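Local coordinates for kelch domain-containing protein (Colletotrichum graminicola M1.001, PDB 5C86), which probably oxidises alcohols to aldehydes at a mononuclear copper centre, as a fungal member of the galactose oxidase and glyoxal oxidase (AA5) family, at residues T412-R417 with Q429-L434. Residues are numbered along the deposited sequence; the frame is centred on the assembly and turned at random.
Sequences TFSMIR and QRRIPL
Met415 and Leu434 each bury 85 Å² here, and Arg417 68 Å². The thioether of Met415 crosses Leu434 at about a right angle, SD lying 3.9 Å from CD1 of Leu434 and nearly as close to CD2. A chi1 of 56° tucks CG of Met415 over its own backbone, flanked by N and C, and lays the chain alongside Ile432; CG meets CB of Ile432 at 3.5 Å, tighter than usual for two carbons. A bend at chi3 then carries CE of Met415 to 4.1 Å from CD1 of Ile432. Phe478 and Val480 of strand 476-481 also touch Met415.

Beneath this apolar layer Met415 and Ile432 form a hydrogen-bonded pair: Met415 N donates to Ile432 O (2.9 Å, 168° at the hydrogen), and Ile432 N returns a bond to Met415 O. Farther along, Arg417 N reaches Arg430 O at 2.9 Å, and CB of Arg417 rests 3.9 Å from CG of Arg430. NH1 of Arg417 makes a salt bridge to Asp428, and NH2 of Arg430 is hydrogen-bonded to the carbonyl of Ser183. Near the other end, one water accepts from Phe413 N and donates to Leu434 O at 2.6 Å, bridging the strands.

Segments 412-417 and 431-434 run at 156° to each other, antiparallel, and as consecutive strands they belong to the beta hairpin of 412-422 and 431-438, within the C-terminal early-set (E-set) domain that accompanies the Kelch propeller in galactose oxidase relatives.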
ATOM      1  N   THR A 412      13.697   2.181  19.990  1.00 12.21           N
ATOM      2  CA  THR A 412      13.419   3.084  18.832  1.00 13.19           C
ATOM      3  C   THR A 412      12.006   2.884  18.387  1.00 11.46           C
ATOM      4  O   THR A 412      11.326   1.987  18.829  1.00 11.04           O
ATOM      5  CB  THR A 412      14.346   2.783  17.660  1.00 15.26           C
ATOM      6  OG1 THR A 412      14.224   1.399  17.262  1.00 15.16           O
ATOM      7  CG2 THR A 412      15.853   3.078  17.995  1.00 17.34           C
ATOM      8  N   PHE A 413      11.496   3.818  17.600  1.00 11.97           N
ATOM      9  CA  PHE A 413      10.133   3.913  17.293  1.00 12.33           C
ATOM     10  C   PHE A 413       9.895   4.252  15.815  1.00 10.77           C
ATOM     11  O   PHE A 413      10.688   4.844  15.125  1.00 11.94           O
ATOM     12  CB  PHE A 413       9.383   4.946  18.160  1.00 13.11           C
ATOM     13  CG  PHE A 413       9.548   4.759  19.591  1.00 12.10           C
ATOM     14  CD1 PHE A 413      10.589   5.308  20.283  1.00 12.78           C
ATOM     15  CD2 PHE A 413       8.669   3.958  20.264  1.00 12.92           C
ATOM     16  CE1 PHE A 413      10.752   5.022  21.646  1.00 12.09           C
ATOM     17  CE2 PHE A 413       8.827   3.657  21.636  1.00 11.76           C
ATOM     18  CZ  PHE A 413       9.866   4.189  22.294  1.00 12.31           C
ATOM     19  N   SER A 414       8.726   3.822  15.348  1.00 10.59           N
ATOM     20  CA  SER A 414       8.258   4.236  14.016  1.00 10.98           C
ATOM     21  C   SER A 414       6.770   4.222  13.934  1.00 11.26           C
ATOM     22  O   SER A 414       6.097   3.588  14.740  1.00 11.99           O
ATOM     23  CB  SER A 414       8.795   3.434  12.844  1.00 12.85           C
ATOM     24  OG  SER A 414       8.398   2.114  12.948  1.00 14.43           O
ATOM     25  N   MET A 415       6.207   4.999  13.024  1.00 10.01           N
ATOM     26  CA  MET A 415       4.763   5.013  12.750  1.00 11.08           C
ATOM     27  C   MET A 415       4.591   4.606  11.282  1.00 11.35           C
ATOM     28  O   MET A 415       5.232   5.173  10.425  1.00 12.11           O
ATOM     29  CB  MET A 415       4.069   6.325  13.103  1.00 10.38           C
ATOM     30  CG  MET A 415       4.620   7.564  12.447  1.00 11.87           C
ATOM     31  SD  MET A 415       4.047   9.137  13.171  1.00 12.84           S
ATOM     32  CE  MET A 415       2.468   9.400  12.347  1.00 12.45           C
ATOM     33  N   ILE A 416       3.782   3.618  11.043  1.00  9.63           N
ATOM     34  CA  ILE A 416       3.552   3.131   9.661  1.00 10.72           C
ATOM     35  C   ILE A 416       2.121   3.312   9.312  1.00  9.72           C
ATOM     36  O   ILE A 416       1.242   2.870  10.069  1.00 10.74           O
ATOM     37  CB  ILE A 416       3.993   1.674   9.484  1.00 12.67           C
ATOM     38  CG1 ILE A 416       5.527   1.544   9.667  1.00 16.32           C
ATOM     39  CG2 ILE A 416       3.644   1.170   8.079  1.00 14.18           C
ATOM     40  CD1 ILE A 416       6.107   0.231   9.287  1.00 18.86           C
ATOM     41  N   ARG A 417       1.844   4.002   8.233  1.00  9.28           N
ATOM     42  CA  ARG A 417       0.485   4.306   7.912  1.00  9.47           C
ATOM     43  C   ARG A 417      -0.333   3.078   7.498  1.00 10.16           C
ATOM     44  O   ARG A 417       0.160   2.232   6.696  1.00  9.85           O
ATOM     45  CB  ARG A 417       0.444   5.347   6.830  1.00 10.50           C
ATOM     46  CG  ARG A 417      -0.895   6.104   6.719  1.00 10.83           C
ATOM     47  CD  ARG A 417      -0.792   7.402   5.903  1.00 11.18           C
ATOM     48  NE  ARG A 417      -2.066   8.057   5.704  1.00 10.83           N
ATOM     49  CZ  ARG A 417      -3.023   7.578   4.918  1.00 12.58           C
ATOM     50  NH1 ARG A 417      -2.804   6.582   4.132  1.00 13.14           N
ATOM     51  NH2 ARG A 417      -4.206   8.152   4.869  1.00 12.93           N
ATOM     52  N   GLN A 429       0.611   3.255   2.242  1.00 11.29           N
ATOM     53  CA  GLN A 429       1.662   2.877   3.147  1.00 11.81           C
ATOM     54  C   GLN A 429       2.845   3.882   3.077  1.00 11.11           C
ATOM     55  O   GLN A 429       3.351   4.128   2.047  1.00 13.31           O
ATOM     56  CB  GLN A 429       2.177   1.443   2.939  1.00 12.73           C
ATOM     57  CG  GLN A 429       2.889   1.215   1.706  1.00 13.36           C
ATOM     58  CD  GLN A 429       3.591  -0.209   1.631  1.00 12.66           C
ATOM     59  OE1 GLN A 429       3.995  -0.880   2.620  1.00 13.82           O
ATOM     60  NE2 GLN A 429       3.735  -0.617   0.447  1.00 13.80           N
ATOM     61  N   ARG A 430       3.266   4.303   4.234  1.00  9.90           N
ATOM     62  CA  ARG A 430       4.514   5.008   4.410  1.00 10.11           C
ATOM     63  C   ARG A 430       4.981   4.832   5.802  1.00 10.62           C
ATOM     64  O   ARG A 430       4.199   4.627   6.735  1.00 11.72           O
ATOM     65  CB  ARG A 430       4.321   6.505   4.085  1.00 10.54           C
ATOM     66  CG  ARG A 430       3.319   7.237   4.939  1.00 10.47           C
ATOM     67  CD  ARG A 430       3.286   8.736   4.674  1.00 11.54           C
ATOM     68  NE  ARG A 430       2.892   8.978   3.281  1.00 10.18           N
ATOM     69  CZ  ARG A 430       3.227  10.053   2.535  1.00 10.85           C
ATOM     70  NH1 ARG A 430       3.876  11.123   3.086  1.00 10.95           N
ATOM     71  NH2 ARG A 430       2.835  10.076   1.278  1.00 12.17           N
ATOM     72  N   ARG A 431       6.271   4.953   5.988  1.00  9.37           N
ATOM     73  CA  ARG A 431       6.894   4.854   7.300  1.00  9.20           C
ATOM     74  C   ARG A 431       7.580   6.180   7.696  1.00  9.02           C
ATOM     75  O   ARG A 431       8.276   6.784   6.882  1.00 10.89           O
ATOM     76  CB  ARG A 431       7.979   3.815   7.300  1.00  9.70           C
ATOM     77  CG  ARG A 431       8.878   3.801   8.525  1.00 10.89           C
ATOM     78  CD  ARG A 431       9.831   2.600   8.498  1.00 11.53           C
ATOM     79  NE  ARG A 431      10.891   2.670   9.541  1.00 12.94           N
ATOM     80  CZ  ARG A 431      11.974   3.409   9.456  1.00 13.45           C
ATOM     81  NH1 ARG A 431      12.240   4.119   8.368  1.00 14.97           N
ATOM     82  NH2 ARG A 431      12.842   3.374  10.428  1.00 16.91           N
ATOM     83  N   ILE A 432       7.366   6.566   8.923  1.00  8.68           N
ATOM     84  CA  ILE A 432       7.980   7.694   9.603  1.00  9.84           C
ATOM     85  C   ILE A 432       8.768   7.159  10.790  1.00 10.07           C
ATOM     86  O   ILE A 432       8.187   6.677  11.747  1.00  9.95           O
ATOM     87  CB  ILE A 432       6.891   8.670  10.032  1.00 11.16           C
ATOM     88  CG1 ILE A 432       6.257   9.286   8.756  1.00 12.15           C
ATOM     89  CG2 ILE A 432       7.426   9.721  11.060  1.00 13.80           C
ATOM     90  CD1 ILE A 432       4.933   9.970   9.080  1.00 13.87           C
ATOM     91  N   PRO A 433      10.091   7.263  10.775  1.00 10.55           N
ATOM     92  CA  PRO A 433      10.846   6.940  12.000  1.00 11.77           C
ATOM     93  C   PRO A 433      10.644   8.011  13.013  1.00 12.16           C
ATOM     94  O   PRO A 433      10.370   9.164  12.667  1.00 13.09           O
ATOM     95  CB  PRO A 433      12.294   6.926  11.544  1.00 12.81           C
ATOM     96  CG  PRO A 433      12.323   7.809  10.388  1.00 13.55           C
ATOM     97  CD  PRO A 433      10.964   7.795   9.733  1.00 11.43           C
ATOM     98  N   LEU A 434      10.689   7.637  14.293  1.00 11.83           N
ATOM     99  CA  LEU A 434      10.466   8.601  15.371  1.00 13.03           C
ATOM    100  C   LEU A 434      11.505   8.429  16.458  1.00 15.70           C
ATOM    101  O   LEU A 434      11.675   7.371  16.938  1.00 16.12           O
ATOM    102  CB  LEU A 434       9.107   8.402  16.013  1.00 14.41           C
ATOM    103  CG  LEU A 434       7.858   8.517  15.115  1.00 14.23           C
ATOM    104  CD1 LEU A 434       6.680   7.925  15.827  1.00 14.41           C
ATOM    105  CD2 LEU A 434       7.535   9.953  14.864  1.00 16.62           C
TER
HETATM  106  O   HOH W   1      13.832   5.857  17.147  1.00 28.36           O
HETATM  107  O   HOH W   2      12.413   3.113  13.351  1.00 38.44           O